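Local coordinates for protein tetracycline Repressor, class A (Pseudomonas sp., PDB 5MRU) that represses the tetracycline resistance gene as a helix-turn-helix DNA-binding protein and loses affinity for its operator sites when tetracycline binds, at residues Q5-I10 with L41-F45; N63-S67 with G81-F86; W75-T80 with V195-A199. All coordinates share one frame; numbering follows the deposited sequence.

Contact 1 of 3, residues Q5-I10 with L41-F45; sequences QPNTVI and LYWHF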
# COMPACT_ATOMS: atom_id res chain seq x y z
N GLN A 5 -3.83 26.77 6.82
CA GLN A 5 -2.96 27.11 5.64
C GLN A 5 -3.82 27.40 4.39
O GLN A 5 -4.75 26.63 4.12
CB GLN A 5 -2.01 25.95 5.28
CG GLN A 5 -0.79 26.36 4.45
CD GLN A 5 0.32 26.93 5.32
OE1 GLN A 5 0.48 28.15 5.48
NE2 GLN A 5 1.08 26.02 5.94
N PRO A 6 -3.50 28.46 3.59
CA PRO A 6 -4.39 28.92 2.45
C PRO A 6 -4.71 27.92 1.29
O PRO A 6 -3.84 27.13 0.89
CB PRO A 6 -3.64 30.14 1.89
CG PRO A 6 -2.66 30.54 2.93
CD PRO A 6 -2.30 29.31 3.70
N ASN A 7 -5.94 28.00 0.77
CA ASN A 7 -6.47 27.12 -0.29
C ASN A 7 -5.80 27.38 -1.63
O ASN A 7 -5.36 26.45 -2.29
CB ASN A 7 -7.99 27.27 -0.43
N THR A 8 -5.72 28.64 -2.03
CA THR A 8 -5.01 29.02 -3.24
C THR A 8 -3.61 28.32 -3.27
O THR A 8 -3.17 27.80 -4.30
CB THR A 8 -4.92 30.58 -3.37
OG1 THR A 8 -4.29 31.16 -2.23
CG2 THR A 8 -6.32 31.20 -3.49
N VAL A 9 -2.94 28.27 -2.12
CA VAL A 9 -1.63 27.61 -2.00
C VAL A 9 -1.75 26.09 -2.15
O VAL A 9 -0.91 25.45 -2.79
CB VAL A 9 -0.95 27.95 -0.65
CG1 VAL A 9 0.32 27.15 -0.44
CG2 VAL A 9 -0.57 29.41 -0.60
N ILE A 10 -2.77 25.51 -1.53
CA ILE A 10 -2.97 24.07 -1.60
C ILE A 10 -3.39 23.62 -3.01
O ILE A 10 -2.90 22.62 -3.55
CB ILE A 10 -3.99 23.61 -0.56
CG1 ILE A 10 -3.47 23.88 0.88
CG2 ILE A 10 -4.26 22.13 -0.73
CD1 ILE A 10 -2.38 22.93 1.38
N LEU A 41 -0.21 36.90 0.13
CA LEU A 41 -0.66 36.26 1.36
C LEU A 41 0.33 35.14 1.71
O LEU A 41 0.72 34.36 0.84
CB LEU A 41 -2.10 35.73 1.20
CG LEU A 41 -2.50 35.16 -0.18
CD1 LEU A 41 -2.09 33.70 -0.33
CD2 LEU A 41 -4.00 35.41 -0.47
N TYR A 42 0.71 35.08 2.98
CA TYR A 42 1.92 34.38 3.40
C TYR A 42 1.71 32.91 3.70
O TYR A 42 0.69 32.51 4.23
CB TYR A 42 2.49 35.09 4.61
CG TYR A 42 3.76 34.53 5.15
CD1 TYR A 42 4.99 34.94 4.67
CD2 TYR A 42 3.74 33.63 6.19
CE1 TYR A 42 6.18 34.44 5.19
CE2 TYR A 42 4.91 33.10 6.71
CZ TYR A 42 6.13 33.52 6.21
OH TYR A 42 7.28 32.99 6.75
N TRP A 43 2.68 32.10 3.35
CA TRP A 43 2.59 30.69 3.68
C TRP A 43 3.95 30.09 3.92
O TRP A 43 4.94 30.50 3.33
CB TRP A 43 1.92 29.92 2.55
CG TRP A 43 2.68 29.99 1.29
CD1 TRP A 43 2.64 31.00 0.36
CD2 TRP A 43 3.65 29.05 0.83
NE1 TRP A 43 3.51 30.72 -0.66
CE2 TRP A 43 4.13 29.53 -0.41
CE3 TRP A 43 4.15 27.86 1.33
CZ2 TRP A 43 5.10 28.86 -1.14
CZ3 TRP A 43 5.11 27.16 0.59
CH2 TRP A 43 5.57 27.68 -0.64
N HIS A 44 3.99 29.08 4.78
CA HIS A 44 5.21 28.40 5.07
C HIS A 44 4.95 26.98 5.50
O HIS A 44 4.08 26.74 6.30
CB HIS A 44 6.02 29.12 6.16
CG HIS A 44 7.27 28.39 6.49
ND1 HIS A 44 8.33 28.33 5.62
CD2 HIS A 44 7.58 27.56 7.52
CE1 HIS A 44 9.26 27.53 6.11
NE2 HIS A 44 8.83 27.06 7.27
N PHE A 45 5.72 26.03 4.99
CA PHE A 45 5.62 24.68 5.51
C PHE A 45 6.86 24.28 6.32
O PHE A 45 7.99 24.57 5.93
CB PHE A 45 5.35 23.70 4.38
CG PHE A 45 4.01 23.89 3.74
CD1 PHE A 45 2.87 23.38 4.33
CD2 PHE A 45 3.88 24.59 2.53
CE1 PHE A 45 1.63 23.55 3.72
CE2 PHE A 45 2.66 24.76 1.91
CZ PHE A 45 1.53 24.25 2.51
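Gln5 reaches across to Trp43, His44 and Phe45. The segment 41-45 closes the helix-turn-helix motif of this TetR-family repressor, and the 5-10 segment starts helix 7-24 beside it. The Gln5 side chain leaves with CG anti to the backbone N and then bends at chi2 (82°). This bend brings the amide over one face of the Phe45 ring. NE2 lies 3.4 Å from Phe45 CE1, with the amide turned steeply against the ring. The same NE2 gives a weak, bent hydrogen bond to His44 O (3.1 Å, 134° at the hydrogen). OE1 points instead to the Trp43 side, where it meets CB.

Pro6 is the N-cap of the helix, and its carbonyl accepts the first turn's bond from Ile10 N. Its ring covers the loop without a polar bond: CG approaches Tyr42 O, while CD faces Trp43 CB. Thr8 is exposed, and its OG1 comes to 3.9 Å from Leu41 CD1.

Val9 is the main apolar residue of the helix here. Both methyls face the loop. CG2 lies over the five-membered ring of Trp43, a CH-pi contact 4.0 Å from the centroid. CG1 lies over the same indole near CD2 and also meets the edge of the Phe45 ring at CE2. Trp43 is also packed on Leu30, Ala31 and Leu34 of helix 27-34, so Val9 joins helix 7-24 to the motif through this indole. Ile10 follows one step on. Its CD1 touches the edge of the Phe45 ring, 4.3 Å from CZ and near the ring plane.

Contact 2 of 3, residues N63-S67 with G81-F86; sequences NHSTS and GNARSF. With TDC (5a,6-anhydrotetracycline), chain B.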
# COMPACT_ATOMS: atom_id res chain seq x y z
N ASN A 63 -12.63 14.96 -1.99
CA ASN A 63 -13.27 13.80 -2.66
C ASN A 63 -13.85 12.63 -1.84
O ASN A 63 -14.62 11.83 -2.39
CB ASN A 63 -12.30 13.26 -3.71
CG ASN A 63 -12.40 14.00 -5.02
OD1 ASN A 63 -13.46 14.04 -5.66
ND2 ASN A 63 -11.29 14.59 -5.44
N HIS A 64 -13.46 12.52 -0.57
CA HIS A 64 -13.89 11.42 0.30
C HIS A 64 -15.31 11.67 0.74
O HIS A 64 -15.56 12.31 1.75
CB HIS A 64 -12.95 11.30 1.52
CG HIS A 64 -13.18 10.08 2.35
ND1 HIS A 64 -13.87 8.98 1.89
CD2 HIS A 64 -12.79 9.78 3.61
CE1 HIS A 64 -13.90 8.06 2.84
NE2 HIS A 64 -13.25 8.52 3.90
N SER A 65 -16.24 11.12 -0.03
CA SER A 65 -17.61 11.60 -0.01
C SER A 65 -18.60 10.73 0.83
O SER A 65 -19.65 11.25 1.26
CB SER A 65 -18.07 11.79 -1.48
OG SER A 65 -18.17 10.54 -2.14
N THR A 66 -18.31 9.45 1.04
CA THR A 66 -19.05 8.66 2.07
C THR A 66 -18.08 8.26 3.22
O THR A 66 -18.16 7.16 3.78
CB THR A 66 -19.99 7.52 1.47
OG1 THR A 66 -20.77 6.82 2.48
CG2 THR A 66 -19.20 6.55 0.66
N SER A 67 -17.19 9.20 3.54
CA SER A 67 -16.46 9.29 4.83
C SER A 67 -17.37 9.23 6.06
O SER A 67 -17.24 8.36 6.90
CB SER A 67 -15.67 10.62 4.87
OG SER A 67 -15.44 11.11 6.18
N GLY A 81 -19.05 1.70 0.67
CA GLY A 81 -19.04 3.05 0.15
C GLY A 81 -17.83 3.82 0.62
O GLY A 81 -17.13 4.45 -0.19
N ASN A 82 -17.60 3.76 1.93
CA ASN A 82 -16.44 4.37 2.59
C ASN A 82 -15.12 4.05 1.96
O ASN A 82 -14.30 4.92 1.80
CB ASN A 82 -16.36 3.87 4.01
CG ASN A 82 -15.16 4.38 4.71
OD1 ASN A 82 -14.28 3.60 5.07
ND2 ASN A 82 -15.12 5.69 4.94
N ALA A 83 -14.94 2.78 1.61
CA ALA A 83 -13.73 2.29 0.97
C ALA A 83 -13.65 2.75 -0.46
O ALA A 83 -12.59 3.16 -0.95
CB ALA A 83 -13.73 0.77 1.00
N ARG A 84 -14.78 2.65 -1.14
CA ARG A 84 -14.89 3.16 -2.50
C ARG A 84 -14.56 4.61 -2.55
O ARG A 84 -13.86 5.07 -3.47
CB ARG A 84 -16.31 2.95 -3.02
CG ARG A 84 -16.46 1.56 -3.56
CD ARG A 84 -17.90 1.28 -3.77
NE ARG A 84 -18.09 0.07 -4.56
CZ ARG A 84 -19.23 -0.63 -4.55
NH1 ARG A 84 -20.26 -0.24 -3.81
NH2 ARG A 84 -19.33 -1.72 -5.30
N SER A 85 -15.05 5.35 -1.56
CA SER A 85 -14.91 6.80 -1.55
C SER A 85 -13.50 7.24 -1.17
O SER A 85 -12.97 8.20 -1.72
CB SER A 85 -15.88 7.35 -0.56
OG SER A 85 -15.89 8.73 -0.67
N PHE A 86 -12.90 6.56 -0.19
CA PHE A 86 -11.51 6.76 0.18
C PHE A 86 -10.66 6.59 -1.07
O PHE A 86 -10.00 7.52 -1.51
CB PHE A 86 -11.13 5.76 1.27
CG PHE A 86 -9.69 5.87 1.77
CD1 PHE A 86 -9.11 7.09 2.04
CD2 PHE A 86 -8.95 4.73 2.04
CE1 PHE A 86 -7.83 7.19 2.52
CE2 PHE A 86 -7.65 4.82 2.52
CZ PHE A 86 -7.09 6.06 2.76
O12 TDC B . -6.46 6.57 6.71
C12 TDC B . -7.44 6.30 7.45
C1B TDC B . -7.24 5.95 8.88
C11 TDC B . -5.95 5.97 9.40
O11 TDC B . -4.87 6.30 8.60
C1A TDC B . -5.72 5.65 10.72
C10 TDC B . -4.43 5.68 11.23
O10 TDC B . -3.32 6.00 10.46
C9 TDC B . -4.20 5.35 12.64
C8 TDC B . -5.29 5.02 13.43
C7 TDC B . -6.56 5.01 12.88
C61 TDC B . -6.80 5.32 11.54
C6 TDC B . -8.11 5.30 11.01
C62 TDC B . -9.32 4.95 11.81
C51 TDC B . -8.33 5.62 9.67
C5 TDC B . -9.74 5.58 9.10
C1C TDC B . -8.86 6.41 6.96
C1 TDC B . -9.49 7.73 7.42
O1 TDC B . -8.80 8.56 8.00
O1C TDC B . -8.95 6.23 5.57
C41 TDC B . -9.73 5.36 7.58
C4 TDC B . -11.19 5.35 7.03
N4 TDC B . -11.58 4.37 5.95
C43 TDC B . -10.53 4.12 4.92
C42 TDC B . -11.87 3.07 6.64
C3 TDC B . -11.70 6.78 6.76
O3 TDC B . -12.87 6.86 6.41
C2 TDC B . -10.87 7.93 7.04
C21 TDC B . -11.42 9.29 6.91
O21 TDC B . -12.62 9.46 6.65
N21 TDC B . -10.67 10.38 7.19
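The imidazole of His64 and the phenyl ring of Phe86 meet edge to face. Phe86 turns its edge toward one face of His64, with centroids 5.9 Å apart and planes at 52°. Ser67 CB covers the opposite face of His64, near the rim. The edge of the imidazole carries polar neighbours. Ser85 OG lies by ND1, Asn82 O by CE1, and anhydrotetracycline O3 and O21 by NE2. One face of Phe86 holds the ligand atom O1C above its centre.

His64 is the first residue to leave helical geometry after helix 48-63. Its CG is anti to the backbone N (chi1 -171°), which carries the ring to helix 75-91 and the pocket. NE2 makes a nearly straight hydrogen bond with ligand O3 (3.0 Å, 174°). Asn82 ND2 donates to the same O3 at 2.9 Å, also almost in line. Its OD1 accepts from ligand N4 at 2.9 Å, so one amide binds two groups of the ligand. Ser67 OG adds a weak bond to O21. Gln116 of helix 107-123 is a further hydrogen-bond partner of the ligand.

Ser85 works from the second shell. Its OG accepts from Thr66 N at 3.0 Å and pairs weakly with His64 ND1 at 3.3 Å. The hydroxyl thus ties the loop to helix 75-91 and probably helps to fix the rotation of the imidazole. O3 is shared by His64 and Asn82, so the ligand bridges the residue that follows helix 48-63 and a residue of helix 75-91, beside the link through Ser85. This is consistent with a route from the pocket to the DNA-binding region.

Contact 3 of 3, residues W75-T80 with V195-A199; sequences WRSFLT and VDGLA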
# COMPACT_ATOMS: atom_id res chain seq x y z
N TRP A 75 -24.29 -1.07 7.94
CA TRP A 75 -22.83 -1.24 8.11
C TRP A 75 -22.11 -1.66 6.81
O TRP A 75 -21.15 -1.00 6.43
CB TRP A 75 -22.49 -2.13 9.33
CG TRP A 75 -22.68 -3.61 9.20
CD1 TRP A 75 -23.75 -4.32 9.59
CD2 TRP A 75 -21.73 -4.55 8.69
NE1 TRP A 75 -23.55 -5.66 9.34
CE2 TRP A 75 -22.32 -5.82 8.78
CE3 TRP A 75 -20.45 -4.44 8.15
CZ2 TRP A 75 -21.67 -6.97 8.35
CZ3 TRP A 75 -19.82 -5.57 7.72
CH2 TRP A 75 -20.42 -6.82 7.82
N ARG A 76 -22.58 -2.70 6.13
CA ARG A 76 -22.02 -3.11 4.84
C ARG A 76 -21.92 -1.93 3.90
O ARG A 76 -20.85 -1.65 3.38
CB ARG A 76 -22.87 -4.19 4.16
CG ARG A 76 -22.49 -5.62 4.51
CD ARG A 76 -23.51 -6.59 3.94
NE ARG A 76 -23.51 -7.86 4.66
CZ ARG A 76 -22.61 -8.83 4.51
NH1 ARG A 76 -21.60 -8.68 3.65
NH2 ARG A 76 -22.71 -9.96 5.24
N SER A 77 -23.05 -1.26 3.67
CA SER A 77 -23.12 -0.18 2.70
C SER A 77 -22.20 0.98 3.06
O SER A 77 -21.67 1.62 2.17
CB SER A 77 -24.54 0.33 2.57
OG SER A 77 -24.88 1.11 3.70
N PHE A 78 -22.00 1.23 4.36
CA PHE A 78 -21.06 2.26 4.82
C PHE A 78 -19.58 1.92 4.57
O PHE A 78 -18.84 2.72 4.00
CB PHE A 78 -21.24 2.56 6.31
CG PHE A 78 -20.08 3.31 6.90
CD1 PHE A 78 -19.85 4.62 6.53
CD2 PHE A 78 -19.20 2.69 7.76
CE1 PHE A 78 -18.75 5.31 7.03
CE2 PHE A 78 -18.10 3.38 8.26
CZ PHE A 78 -17.87 4.70 7.89
N LEU A 79 -19.14 0.75 5.04
CA LEU A 79 -17.76 0.32 4.83
C LEU A 79 -17.41 0.20 3.36
O LEU A 79 -16.26 0.51 2.96
CB LEU A 79 -17.48 -1.02 5.48
CG LEU A 79 -17.53 -1.05 6.99
CD1 LEU A 79 -17.49 -2.50 7.48
CD2 LEU A 79 -16.45 -0.23 7.65
N THR A 80 -18.37 -0.30 2.57
CA THR A 80 -18.19 -0.47 1.13
C THR A 80 -18.03 0.88 0.49
O THR A 80 -17.00 1.18 -0.13
CB THR A 80 -19.38 -1.16 0.47
OG1 THR A 80 -19.39 -2.56 0.81
CG2 THR A 80 -19.31 -1.00 -1.02
N VAL A 195 -15.39 -7.66 3.36
CA VAL A 195 -16.60 -7.34 4.07
C VAL A 195 -17.25 -8.62 4.62
O VAL A 195 -17.93 -8.61 5.67
CB VAL A 195 -17.58 -6.55 3.19
CG1 VAL A 195 -18.71 -7.43 2.63
CG2 VAL A 195 -18.17 -5.39 3.98
N ASP A 196 -17.03 -9.73 3.91
CA ASP A 196 -17.56 -11.02 4.33
C ASP A 196 -16.90 -11.43 5.66
O ASP A 196 -17.59 -11.66 6.67
CB ASP A 196 -17.35 -12.10 3.25
CG ASP A 196 -18.21 -11.87 1.99
OD1 ASP A 196 -18.87 -10.82 1.86
OD2 ASP A 196 -18.21 -12.76 1.12
N GLY A 197 -15.58 -11.49 5.69
CA GLY A 197 -14.85 -11.91 6.89
C GLY A 197 -15.17 -11.09 8.13
O GLY A 197 -15.02 -11.57 9.24
N LEU A 198 -15.57 -9.83 7.94
CA LEU A 198 -16.03 -9.02 9.06
C LEU A 198 -17.42 -9.44 9.51
O LEU A 198 -17.70 -9.44 10.71
CB LEU A 198 -16.08 -7.55 8.67
CG LEU A 198 -14.74 -6.93 8.32
CD1 LEU A 198 -14.99 -5.66 7.52
CD2 LEU A 198 -13.91 -6.66 9.57
N ALA A 199 -18.29 -9.76 8.55
CA ALA A 199 -19.65 -10.27 8.84
C ALA A 199 -19.63 -11.47 9.79
O ALA A 199 -20.55 -11.64 10.57
CB ALA A 199 -20.40 -10.62 7.56
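Trp75 and Leu79 on one helix meet Val195, Leu198 and Ala199 on the other. The contact is helix packing within the ligand-binding core of a TetR-type repressor. Segments 75-80 and 195-199 run roughly antiparallel, at 143°, with axes 11.2 Å apart.

The apolar contacts come first. Trp75 has CG between the backbone N and the carbonyl carbon (chi1 76°), and the six-membered end of the indole is thereby directed at helix 183-199. Its CH2 comes to 3.8 Å from Ala199 CB, which lies at the ring edge. CZ3 faces Val195 CG2 and Leu198 CB, and the backbone O of Val195 is also at the edge. Deeper in, the leucines meet methyl to methyl, with Leu79 CD1 4.0 Å from Leu198 CD1.

Charged and polar groups lie toward the surface. Arg76 is extended from CG to NE and crosses Val195 at about a right angle. Its guanidinium has Trp75 CZ2 over one face. Val195 CG1 and Asp196 OD1 are near its plane, at the edge. NH1 and Asp196 OD1 form only a long salt bridge of 3.9 Å. The stronger partner of Asp196 is Arg201 of the second subunit, which pairs with OD2. No hydrogen bond joins the two segments. Within helix 75-91, Thr80 OG1 donates to Arg76 O at 3.1 Å, from above the carbonyl plane, and that oxygen also accepts from Thr80 N.

Helices 107-123 and 127-153 lie alongside the pair. Leu79 packs on Leu120, Leu134 and Ile137, while Leu198 touches Ala133. Trp75 meets Phe125 edge to face in the loop between them. Leu198 also packs on Val193 of the second subunit, which places helix 183-199 at the dimer interface.

The three contacts run from the DNA-binding end of the chain to the dimer interface. Contact 1 is in the helix-turn-helix region, and its centre is about 26 Å from that of contact 2. Helix 48-63 spans this gap: Phe45 and Ile10 pack on it, and His64 follows its end. Contacts 2 and 3 share helix 75-91. Their centres are about 14 Å apart, and they touch where Ser67 O lies 3.4 Å from Phe78 CE1. The ligand is held in contact 2, yet the Leu79 side chain of contact 3 is only about 6 Å from it. Contacts 1 and 3 lie on opposite sides of the chain's centre, about 38 Å apart between centres.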